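Long-range contact in Di-haem cytochrome c peroxidase family protein (Burkholderia thailandensis E264, PDB 6NX0), which carries two covalently bound c-type hemes and probably acts as a peroxidase, as in the cytochrome c peroxidase family: residues 326-338 with 406-418. Residues are numbered along the deposited sequence; the frame is centred on the assembly and turned at random.
With HEC (heme c), chain C.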
ATOM      1  N   ALA A 326     -11.115   8.850  -2.099  1.00 11.90           N
ATOM      2  CA  ALA A 326     -11.085   9.708  -0.922  1.00 10.91           C
ATOM      3  C   ALA A 326     -12.178   9.222   0.015  1.00 12.13           C
ATOM      4  O   ALA A 326     -13.338   9.629  -0.108  1.00 12.65           O
ATOM      5  CB  ALA A 326     -11.287  11.174  -1.313  1.00 13.28           C
ATOM      6  N   ILE A 327     -11.820   8.358   0.969  1.00 11.17           N
ATOM      7  CA  ILE A 327     -12.817   7.836   1.913  1.00 10.74           C
ATOM      8  C   ILE A 327     -12.739   8.503   3.285  1.00 10.23           C
ATOM      9  O   ILE A 327     -13.617   8.248   4.132  1.00 11.29           O
ATOM     10  CB  ILE A 327     -12.744   6.296   2.044  1.00 10.37           C
ATOM     11  CG1 ILE A 327     -11.469   5.814   2.755  1.00 10.12           C
ATOM     12  CG2 ILE A 327     -12.857   5.630   0.668  1.00 10.57           C
ATOM     13  CD1 ILE A 327     -11.504   4.324   3.140  1.00 11.70           C
ATOM     14  N   ALA A 328     -11.731   9.360   3.527  1.00 11.22           N
ATOM     15  CA  ALA A 328     -11.689  10.233   4.703  1.00 10.12           C
ATOM     16  C   ALA A 328     -11.729   9.449   6.022  1.00  9.54           C
ATOM     17  O   ALA A 328     -12.554   9.700   6.901  1.00 10.54           O
ATOM     18  CB  ALA A 328     -12.830  11.253   4.651  1.00 15.67           C
ATOM     19  N   VAL A 329     -10.797   8.522   6.186  1.00  9.55           N
ATOM     20  CA  VAL A 329     -10.724   7.837   7.481  1.00  8.39           C
ATOM     21  C   VAL A 329     -10.404   8.831   8.599  1.00 13.45           C
ATOM     22  O   VAL A 329      -9.863   9.928   8.354  1.00 10.88           O
ATOM     23  CB  VAL A 329      -9.717   6.672   7.475  1.00 10.74           C
ATOM     24  CG1 VAL A 329     -10.044   5.677   6.391  1.00 10.48           C
ATOM     25  CG2 VAL A 329      -8.295   7.183   7.376  1.00 11.83           C
ATOM     26  N   PRO A 330     -10.744   8.501   9.844  1.00 10.20           N
ATOM     27  CA  PRO A 330     -10.563   9.455  10.944  1.00  9.31           C
ATOM     28  C   PRO A 330      -9.108   9.832  11.166  1.00 10.03           C
ATOM     29  O   PRO A 330      -8.187   9.056  10.903  1.00 10.70           O
ATOM     30  CB  PRO A 330     -11.121   8.711  12.159  1.00 11.10           C
ATOM     31  CG  PRO A 330     -12.076   7.698  11.564  1.00 11.49           C
ATOM     32  CD  PRO A 330     -11.428   7.279  10.284  1.00 10.41           C
ATOM     33  N   ARG A 331      -8.924  11.047  11.683  1.00 10.34           N
ATOM     34  CA  ARG A 331      -7.596  11.523  12.041  1.00  9.65           C
ATOM     35  C   ARG A 331      -6.978  10.647  13.125  1.00 10.86           C
ATOM     36  O   ARG A 331      -7.625  10.292  14.120  1.00 12.23           O
ATOM     37  CB  ARG A 331      -7.695  12.964  12.530  1.00 12.03           C
ATOM     38  CG  ARG A 331      -6.344  13.672  12.755  1.00 11.10           C
ATOM     39  CD  ARG A 331      -6.650  15.122  13.053  1.00 14.66           C
ATOM     40  NE  ARG A 331      -5.518  16.024  13.263  1.00 12.27           N
ATOM     41  CZ  ARG A 331      -4.903  16.698  12.300  1.00 13.56           C
ATOM     42  NH1 ARG A 331      -5.237  16.510  11.020  1.00 12.06           N
ATOM     43  NH2 ARG A 331      -3.937  17.567  12.605  1.00 12.36           N
ATOM     44  N   ASN A 332      -5.704  10.315  12.939  1.00 10.11           N
ATOM     45  CA  ASN A 332      -4.930   9.638  13.973  1.00 10.24           C
ATOM     46  C   ASN A 332      -4.290  10.727  14.819  1.00 13.38           C
ATOM     47  O   ASN A 332      -3.283  11.322  14.423  1.00 12.74           O
ATOM     48  CB  ASN A 332      -3.879   8.714  13.369  1.00  9.97           C
ATOM     49  CG  ASN A 332      -3.081   7.992  14.434  1.00 12.05           C
ATOM     50  OD1 ASN A 332      -3.102   8.385  15.595  1.00 11.27           O
ATOM     51  ND2 ASN A 332      -2.387   6.941  14.055  1.00 10.46           N
ATOM     52  N   ARG A 333      -4.894  11.004  15.974  1.00 13.28           N
ATOM     53  CA  ARG A 333      -4.463  12.128  16.780  1.00 13.09           C
ATOM     54  C   ARG A 333      -3.138  11.864  17.482  1.00 14.90           C
ATOM     55  O   ARG A 333      -2.567  12.802  18.068  1.00 18.40           O
ATOM     56  CB  ARG A 333      -5.564  12.483  17.782  1.00 16.10           C
ATOM     57  CG  ARG A 333      -6.858  12.940  17.095  1.00 17.76           C
ATOM     58  CD  ARG A 333      -8.034  12.987  18.065  1.00 24.56           C
ATOM     59  NE  ARG A 333      -8.233  11.666  18.654  1.00 30.33           N
ATOM     60  CZ  ARG A 333      -9.038  11.391  19.676  1.00 45.35           C
ATOM     61  NH1 ARG A 333      -9.757  12.347  20.245  1.00 43.31           N
ATOM     62  NH2 ARG A 333      -9.119  10.143  20.121  1.00 47.68           N
ATOM     63  N   ALA A 334      -2.637  10.634  17.431  1.00 14.71           N
ATOM     64  CA  ALA A 334      -1.349  10.290  18.017  1.00 13.09           C
ATOM     65  C   ALA A 334      -0.191  10.385  17.022  1.00 13.30           C
ATOM     66  O   ALA A 334       0.964  10.163  17.415  1.00 15.48           O
ATOM     67  CB  ALA A 334      -1.408   8.888  18.628  1.00 16.34           C
ATOM     68  N   LEU A 335      -0.444  10.696  15.752  1.00 11.25           N
ATOM     69  CA  LEU A 335       0.657  10.903  14.821  1.00 11.46           C
ATOM     70  C   LEU A 335       1.359  12.230  15.097  1.00 12.76           C
ATOM     71  O   LEU A 335       0.693  13.258  15.223  1.00 14.81           O
ATOM     72  CB  LEU A 335       0.165  10.915  13.379  1.00 14.87           C
ATOM     73  CG  LEU A 335      -0.035   9.604  12.665  1.00 19.85           C
ATOM     74  CD1 LEU A 335      -0.637   9.862  11.288  1.00 14.98           C
ATOM     75  CD2 LEU A 335       1.278   8.846  12.484  1.00 14.83           C
ATOM     76  N   PRO A 336       2.700  12.257  15.146  1.00 12.17           N
ATOM     77  CA  PRO A 336       3.402  13.507  15.490  1.00 15.71           C
ATOM     78  C   PRO A 336       3.025  14.705  14.639  1.00 15.72           C
ATOM     79  O   PRO A 336       2.790  15.793  15.192  1.00 14.82           O
ATOM     80  CB  PRO A 336       4.872  13.103  15.330  1.00 14.78           C
ATOM     81  CG  PRO A 336       4.892  11.665  15.709  1.00 17.96           C
ATOM     82  CD  PRO A 336       3.597  11.086  15.199  1.00 15.38           C
ATOM     83  N   ALA A 337       2.910  14.544  13.321  1.00 12.69           N
ATOM     84  CA  ALA A 337       2.613  15.702  12.478  1.00 12.20           C
ATOM     85  C   ALA A 337       1.246  16.284  12.792  1.00 13.93           C
ATOM     86  O   ALA A 337       1.028  17.479  12.561  1.00 14.83           O
ATOM     87  CB  ALA A 337       2.676  15.343  10.989  1.00 14.82           C
ATOM     88  N   ASN A 338       0.343  15.487  13.343  1.00 11.55           N
ATOM     89  CA  ASN A 338      -1.007  15.947  13.597  1.00 11.99           C
ATOM     90  C   ASN A 338      -1.112  16.768  14.873  1.00 14.45           C
ATOM     91  O   ASN A 338      -2.199  17.268  15.167  1.00 15.35           O
ATOM     92  CB  ASN A 338      -1.963  14.753  13.655  1.00 12.49           C
ATOM     93  CG  ASN A 338      -2.355  14.258  12.278  1.00 11.38           C
ATOM     94  OD1 ASN A 338      -2.202  14.968  11.280  1.00 13.90           O
ATOM     95  ND2 ASN A 338      -2.862  13.028  12.205  1.00 10.26           N
ATOM     96  N   ARG A 406     -19.470   8.880  15.735  1.00 18.72           N
ATOM     97  CA  ARG A 406     -18.821   7.676  16.246  1.00 20.20           C
ATOM     98  C   ARG A 406     -17.385   7.570  15.746  1.00 20.28           C
ATOM     99  O   ARG A 406     -16.508   7.080  16.463  1.00 20.19           O
ATOM    100  CB  ARG A 406     -19.620   6.436  15.825  1.00 25.23           C
ATOM    101  CG  ARG A 406     -18.959   5.060  16.040  1.00 28.38           C
ATOM    102  CD  ARG A 406     -19.854   3.934  15.492  1.00 31.93           C
ATOM    103  NE  ARG A 406     -19.210   2.615  15.457  1.00 33.11           N
ATOM    104  CZ  ARG A 406     -19.789   1.498  14.996  1.00 38.04           C
ATOM    105  NH1 ARG A 406     -21.032   1.525  14.523  1.00 36.58           N
ATOM    106  NH2 ARG A 406     -19.125   0.345  15.006  1.00 30.79           N
ATOM    107  N   TRP A 407     -17.139   8.032  14.526  1.00 17.57           N
ATOM    108  CA  TRP A 407     -15.857   7.827  13.868  1.00 15.89           C
ATOM    109  C   TRP A 407     -14.951   9.033  13.968  1.00 15.24           C
ATOM    110  O   TRP A 407     -13.728   8.865  14.057  1.00 17.06           O
ATOM    111  CB  TRP A 407     -16.085   7.470  12.389  1.00 16.78           C
ATOM    112  CG  TRP A 407     -16.848   6.194  12.283  1.00 13.76           C
ATOM    113  CD1 TRP A 407     -18.179   6.051  12.022  1.00 15.06           C
ATOM    114  CD2 TRP A 407     -16.348   4.877  12.522  1.00 14.33           C
ATOM    115  NE1 TRP A 407     -18.532   4.732  12.072  1.00 15.18           N
ATOM    116  CE2 TRP A 407     -17.426   3.985  12.370  1.00 15.54           C
ATOM    117  CE3 TRP A 407     -15.088   4.360  12.835  1.00 14.65           C
ATOM    118  CZ2 TRP A 407     -17.285   2.611  12.518  1.00 15.02           C
ATOM    119  CZ3 TRP A 407     -14.946   2.997  12.968  1.00 16.25           C
ATOM    120  CH2 TRP A 407     -16.039   2.130  12.804  1.00 15.59           C
ATOM    121  N   TYR A 408     -15.513  10.240  13.965  1.00 14.98           N
ATOM    122  CA  TYR A 408     -14.720  11.458  13.874  1.00 15.29           C
ATOM    123  C   TYR A 408     -14.641  12.173  15.215  1.00 19.62           C
ATOM    124  O   TYR A 408     -14.693  13.405  15.288  1.00 22.09           O
ATOM    125  CB  TYR A 408     -15.277  12.361  12.782  1.00 14.58           C
ATOM    126  CG  TYR A 408     -15.230  11.706  11.410  1.00 14.97           C
ATOM    127  CD1 TYR A 408     -14.020  11.248  10.865  1.00 12.55           C
ATOM    128  CD2 TYR A 408     -16.386  11.534  10.662  1.00 13.75           C
ATOM    129  CE1 TYR A 408     -13.968  10.629   9.621  1.00 12.61           C
ATOM    130  CE2 TYR A 408     -16.347  10.927   9.423  1.00 12.75           C
ATOM    131  CZ  TYR A 408     -15.133  10.484   8.893  1.00 13.14           C
ATOM    132  OH  TYR A 408     -15.102   9.890   7.675  1.00 13.01           O
ATOM    133  N   HIS A 409     -14.484  11.379  16.274  1.00 18.12           N
ATOM    134  CA  HIS A 409     -14.209  11.892  17.614  1.00 26.52           C
ATOM    135  C   HIS A 409     -15.243  12.951  17.988  1.00 26.36           C
ATOM    136  O   HIS A 409     -14.925  14.032  18.489  1.00 29.51           O
ATOM    137  CB  HIS A 409     -12.767  12.419  17.688  1.00 26.51           C
ATOM    138  CG  HIS A 409     -11.747  11.438  17.180  1.00 26.63           C
ATOM    139  ND1 HIS A 409     -11.130  11.566  15.950  1.00 28.31           N
ATOM    140  CD2 HIS A 409     -11.256  10.298  17.725  1.00 30.48           C
ATOM    141  CE1 HIS A 409     -10.299  10.556  15.765  1.00 29.26           C
ATOM    142  NE2 HIS A 409     -10.357   9.768  16.827  1.00 32.51           N
ATOM    143  N   GLY A 410     -16.510  12.634  17.701  1.00 26.05           N
ATOM    144  CA  GLY A 410     -17.635  13.474  18.070  1.00 23.92           C
ATOM    145  C   GLY A 410     -18.092  14.501  17.045  1.00 32.26           C
ATOM    146  O   GLY A 410     -19.156  15.108  17.240  1.00 29.41           O
ATOM    147  N   ARG A 411     -17.340  14.727  15.970  1.00 24.90           N
ATOM    148  CA  ARG A 411     -17.702  15.727  14.978  1.00 28.35           C
ATOM    149  C   ARG A 411     -18.740  15.151  14.013  1.00 26.46           C
ATOM    150  O   ARG A 411     -18.875  13.933  13.879  1.00 26.04           O
ATOM    151  CB  ARG A 411     -16.453  16.193  14.209  1.00 28.95           C
ATOM    152  CG  ARG A 411     -15.181  16.334  15.075  1.00 36.40           C
ATOM    153  CD  ARG A 411     -14.670  17.767  15.175  1.00 39.71           C
ATOM    154  NE  ARG A 411     -14.151  18.279  13.909  1.00 48.71           N
ATOM    155  CZ  ARG A 411     -12.871  18.567  13.661  1.00 48.15           C
ATOM    156  NH1 ARG A 411     -11.927  18.404  14.589  1.00 48.15           N
ATOM    157  NH2 ARG A 411     -12.529  19.028  12.468  1.00 39.36           N
ATOM    158  N   ASP A 412     -19.473  16.036  13.326  1.00 22.69           N
ATOM    159  CA  ASP A 412     -20.503  15.603  12.388  1.00 25.74           C
ATOM    160  C   ASP A 412     -19.985  15.493  10.957  1.00 27.64           C
ATOM    161  O   ASP A 412     -20.769  15.261  10.022  1.00 26.18           O
ATOM    162  CB  ASP A 412     -21.712  16.547  12.449  1.00 32.26           C
ATOM    163  CG  ASP A 412     -21.394  17.975  12.000  1.00 43.74           C
ATOM    164  OD1 ASP A 412     -20.477  18.191  11.174  1.00 40.80           O
ATOM    165  OD2 ASP A 412     -22.084  18.902  12.482  1.00 55.87           O
ATOM    166  N   THR A 413     -18.684  15.647  10.767  1.00 22.41           N
ATOM    167  CA  THR A 413     -18.082  15.518   9.456  1.00 19.81           C
ATOM    168  C   THR A 413     -16.627  15.112   9.658  1.00 18.82           C
ATOM    169  O   THR A 413     -16.145  14.968  10.784  1.00 18.82           O
ATOM    170  CB  THR A 413     -18.209  16.822   8.652  1.00 26.96           C
ATOM    171  OG1 THR A 413     -17.829  16.619   7.273  1.00 25.85           O
ATOM    172  CG2 THR A 413     -17.336  17.879   9.262  1.00 23.30           C
ATOM    173  N   PHE A 414     -15.945  14.935   8.536  1.00 15.75           N
ATOM    174  CA  PHE A 414     -14.594  14.386   8.519  1.00 14.38           C
ATOM    175  C   PHE A 414     -13.652  15.257   9.339  1.00 15.91           C
ATOM    176  O   PHE A 414     -13.660  16.488   9.233  1.00 18.29           O
ATOM    177  CB  PHE A 414     -14.093  14.303   7.081  1.00 14.89           C
ATOM    178  CG  PHE A 414     -15.178  13.958   6.073  1.00 13.90           C
ATOM    179  CD1 PHE A 414     -15.825  12.740   6.140  1.00 13.88           C
ATOM    180  CD2 PHE A 414     -15.558  14.861   5.086  1.00 15.48           C
ATOM    181  CE1 PHE A 414     -16.816  12.415   5.249  1.00 14.50           C
ATOM    182  CE2 PHE A 414     -16.556  14.527   4.169  1.00 15.68           C
ATOM    183  CZ  PHE A 414     -17.190  13.306   4.259  1.00 16.64           C
ATOM    184  N   ASP A 415     -12.817  14.625  10.156  1.00 12.64           N
ATOM    185  CA  ASP A 415     -11.874  15.394  10.952  1.00 14.26           C
ATOM    186  C   ASP A 415     -10.437  15.277  10.474  1.00 14.21           C
ATOM    187  O   ASP A 415      -9.542  15.836  11.116  1.00 14.03           O
ATOM    188  CB  ASP A 415     -11.967  15.025  12.437  1.00 12.17           C
ATOM    189  CG  ASP A 415     -11.474  13.617  12.771  1.00 13.84           C
ATOM    190  OD1 ASP A 415     -11.200  12.796  11.877  1.00 15.00           O
ATOM    191  OD2 ASP A 415     -11.336  13.359  13.998  1.00 18.51           O
ATOM    192  N   ASP A 416     -10.179  14.612   9.344  1.00 10.46           N
ATOM    193  CA  ASP A 416      -8.815  14.591   8.824  1.00  9.64           C
ATOM    194  C   ASP A 416      -8.741  15.117   7.399  1.00  9.95           C
ATOM    195  O   ASP A 416      -7.808  14.787   6.651  1.00 10.96           O
ATOM    196  CB  ASP A 416      -8.229  13.191   8.899  1.00 12.23           C
ATOM    197  CG  ASP A 416      -6.715  13.199   8.963  1.00 11.93           C
ATOM    198  OD1 ASP A 416      -6.110  14.213   9.428  1.00 12.63           O
ATOM    199  OD2 ASP A 416      -6.126  12.190   8.531  1.00 11.71           O
ATOM    200  N   VAL A 417      -9.709  15.944   7.009  1.00 12.22           N
ATOM    201  CA  VAL A 417      -9.711  16.629   5.724  1.00 11.30           C
ATOM    202  C   VAL A 417      -9.910  18.115   5.989  1.00 12.06           C
ATOM    203  O   VAL A 417     -10.838  18.487   6.715  1.00 14.32           O
ATOM    204  CB  VAL A 417     -10.810  16.081   4.794  1.00 10.89           C
ATOM    205  CG1 VAL A 417     -10.806  16.822   3.486  1.00 14.28           C
ATOM    206  CG2 VAL A 417     -10.668  14.561   4.570  1.00 12.63           C
ATOM    207  N   PRO A 418      -9.066  18.982   5.449  1.00 11.65           N
ATOM    208  CA  PRO A 418      -9.284  20.422   5.627  1.00 14.38           C
ATOM    209  C   PRO A 418     -10.673  20.815   5.130  1.00 12.07           C
ATOM    210  O   PRO A 418     -11.198  20.219   4.195  1.00 13.72           O
ATOM    211  CB  PRO A 418      -8.189  21.061   4.767  1.00 15.73           C
ATOM    212  CG  PRO A 418      -7.206  19.980   4.472  1.00 13.05           C
ATOM    213  CD  PRO A 418      -7.926  18.686   4.573  1.00 13.20           C
TER
HETATM  214 FE   HEC C 602     -11.556  -0.014   1.126  1.00 10.03          FE
HETATM  215  CHA HEC C 602      -8.592   0.844   2.619  1.00  9.89           C
HETATM  216  CHB HEC C 602     -11.809  -2.754   3.181  1.00 10.47           C
HETATM  217  CHC HEC C 602     -14.797  -0.508   0.119  1.00 10.16           C
HETATM  218  CHD HEC C 602     -11.195   2.465  -1.190  1.00 11.21           C
HETATM  219  NA  HEC C 602     -10.390  -0.832   2.573  1.00  9.04           N
HETATM  220  C1A HEC C 602      -9.175  -0.329   2.997  1.00  9.81           C
HETATM  221  C2A HEC C 602      -8.744  -1.143   4.103  1.00  9.29           C
HETATM  222  C3A HEC C 602      -9.576  -2.188   4.187  1.00 10.87           C
HETATM  223  C4A HEC C 602     -10.638  -2.012   3.228  1.00  9.90           C
HETATM  224  CMA HEC C 602      -9.586  -3.280   5.253  1.00 10.31           C
HETATM  225  CAA HEC C 602      -7.408  -0.971   4.861  1.00 11.11           C
HETATM  226  CBA HEC C 602      -6.290  -1.753   4.193  1.00  9.30           C
HETATM  227  CGA HEC C 602      -4.916  -1.551   4.786  1.00 11.77           C
HETATM  228  O1A HEC C 602      -3.958  -2.062   4.130  1.00 18.26           O
HETATM  229  O2A HEC C 602      -4.722  -0.689   5.688  1.00 11.29           O
HETATM  230  NB  HEC C 602     -13.004  -1.361   1.527  1.00  9.08           N
HETATM  231  C1B HEC C 602     -12.877  -2.461   2.378  1.00  9.66           C
HETATM  232  C2B HEC C 602     -14.134  -3.186   2.375  1.00 10.33           C
HETATM  233  C3B HEC C 602     -14.996  -2.543   1.589  1.00  9.38           C
HETATM  234  C4B HEC C 602     -14.282  -1.414   1.008  1.00 10.81           C
HETATM  235  CMB HEC C 602     -14.362  -4.518   3.135  1.00 10.66           C
HETATM  236  CAB HEC C 602     -16.499  -2.832   1.346  1.00  9.62           C
HETATM  237  CBB HEC C 602     -17.285  -2.761   2.675  1.00  9.69           C
HETATM  238  NC  HEC C 602     -12.738   0.762  -0.313  1.00  8.16           N
HETATM  239  C1C HEC C 602     -14.072   0.463  -0.514  1.00 10.00           C
HETATM  240  C2C HEC C 602     -14.552   1.316  -1.566  1.00 11.15           C
HETATM  241  C3C HEC C 602     -13.534   2.071  -1.999  1.00 11.90           C
HETATM  242  C4C HEC C 602     -12.376   1.767  -1.194  1.00 11.45           C
HETATM  243  CMC HEC C 602     -15.997   1.206  -2.101  1.00 11.96           C
HETATM  244  CAC HEC C 602     -13.499   2.945  -3.264  1.00 12.13           C
HETATM  245  CBC HEC C 602     -14.535   4.077  -3.098  1.00 12.63           C
HETATM  246  ND  HEC C 602     -10.121   1.352   0.757  1.00  9.15           N
HETATM  247  C1D HEC C 602     -10.196   2.306  -0.263  1.00 10.19           C
HETATM  248  C2D HEC C 602      -9.132   3.247  -0.069  1.00 11.42           C
HETATM  249  C3D HEC C 602      -8.390   2.819   1.137  1.00 10.60           C
HETATM  250  C4D HEC C 602      -9.023   1.604   1.574  1.00 11.10           C
HETATM  251  CMD HEC C 602      -8.803   4.471  -0.917  1.00 11.05           C
HETATM  252  CAD HEC C 602      -7.187   3.527   1.776  1.00 10.05           C
HETATM  253  CBD HEC C 602      -7.717   4.606   2.699  1.00  9.15           C
HETATM  254  CGD HEC C 602      -6.646   5.091   3.643  1.00  9.16           C
HETATM  255  O1D HEC C 602      -5.570   4.449   3.718  1.00  9.81           O
HETATM  256  O2D HEC C 602      -6.953   6.022   4.444  1.00 10.00           O
HETATM  257  O   HOH W   1      -7.575  10.456   6.893  1.00 12.17           O
HETATM  258  O   HOH W   2     -11.394  12.320   8.043  1.00 13.25           O
HETATM  259  O   HOH W   3      -4.359  11.182  10.288  1.00 11.25           O
HETATM  260  O   HOH W   4      -3.469  14.325   8.775  1.00 11.71           O
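Arg331 and Asp416 bring the two backbones to within 4.6 Å (CA to CA), where two irregular loops meet without strand pairing. A type I' turn, Tyr408 to Arg411, swings residues 406-418 back so that Tyr408 also lies beside Pro330. No backbone-to-backbone hydrogen bond joins them; each direct hydrogen bond across the contact uses a side chain of residues 406-418. Asp415 OD1 accepts Arg331 N almost straight, at 2.9 Å, on its syn side but out of the carboxylate plane; OD2 takes His409 ND1 in the imidazole plane, which fixes that ring's rotation. Arg331, fully extended with CG anti to the backbone N (chi1 -172°), crosses Asp416 at about a right angle and ends in a single, bent salt bridge, NH1 to OD1 2.9 Å (N-H...O 135°), guanidinium and carboxylate planes steeply inclined. Its NH2 donates to Asn338 O, while His343 O is a second partner of NH1. Val329 O receives two waters, one that also donates to Asp416 OD2 and one that accepts from Asp416 N. Both segments belong to the cytochrome c-like region that binds the second heme, and the contact backs that heme's pocket: Ile327 CD1 packs 3.8 Å from the heme CBD and also touches the axial ligand Tyr397. On the neighbouring Ala328, the carbonyl O receives Tyr408 OH at 2.7 Å, at the phenol's edge, and CB rests against Phe414 CD1 (3.7 Å) and Val417 CG2. Towards solvent, the Arg333 guanidinium stacks over one face of His409, planes 23° apart.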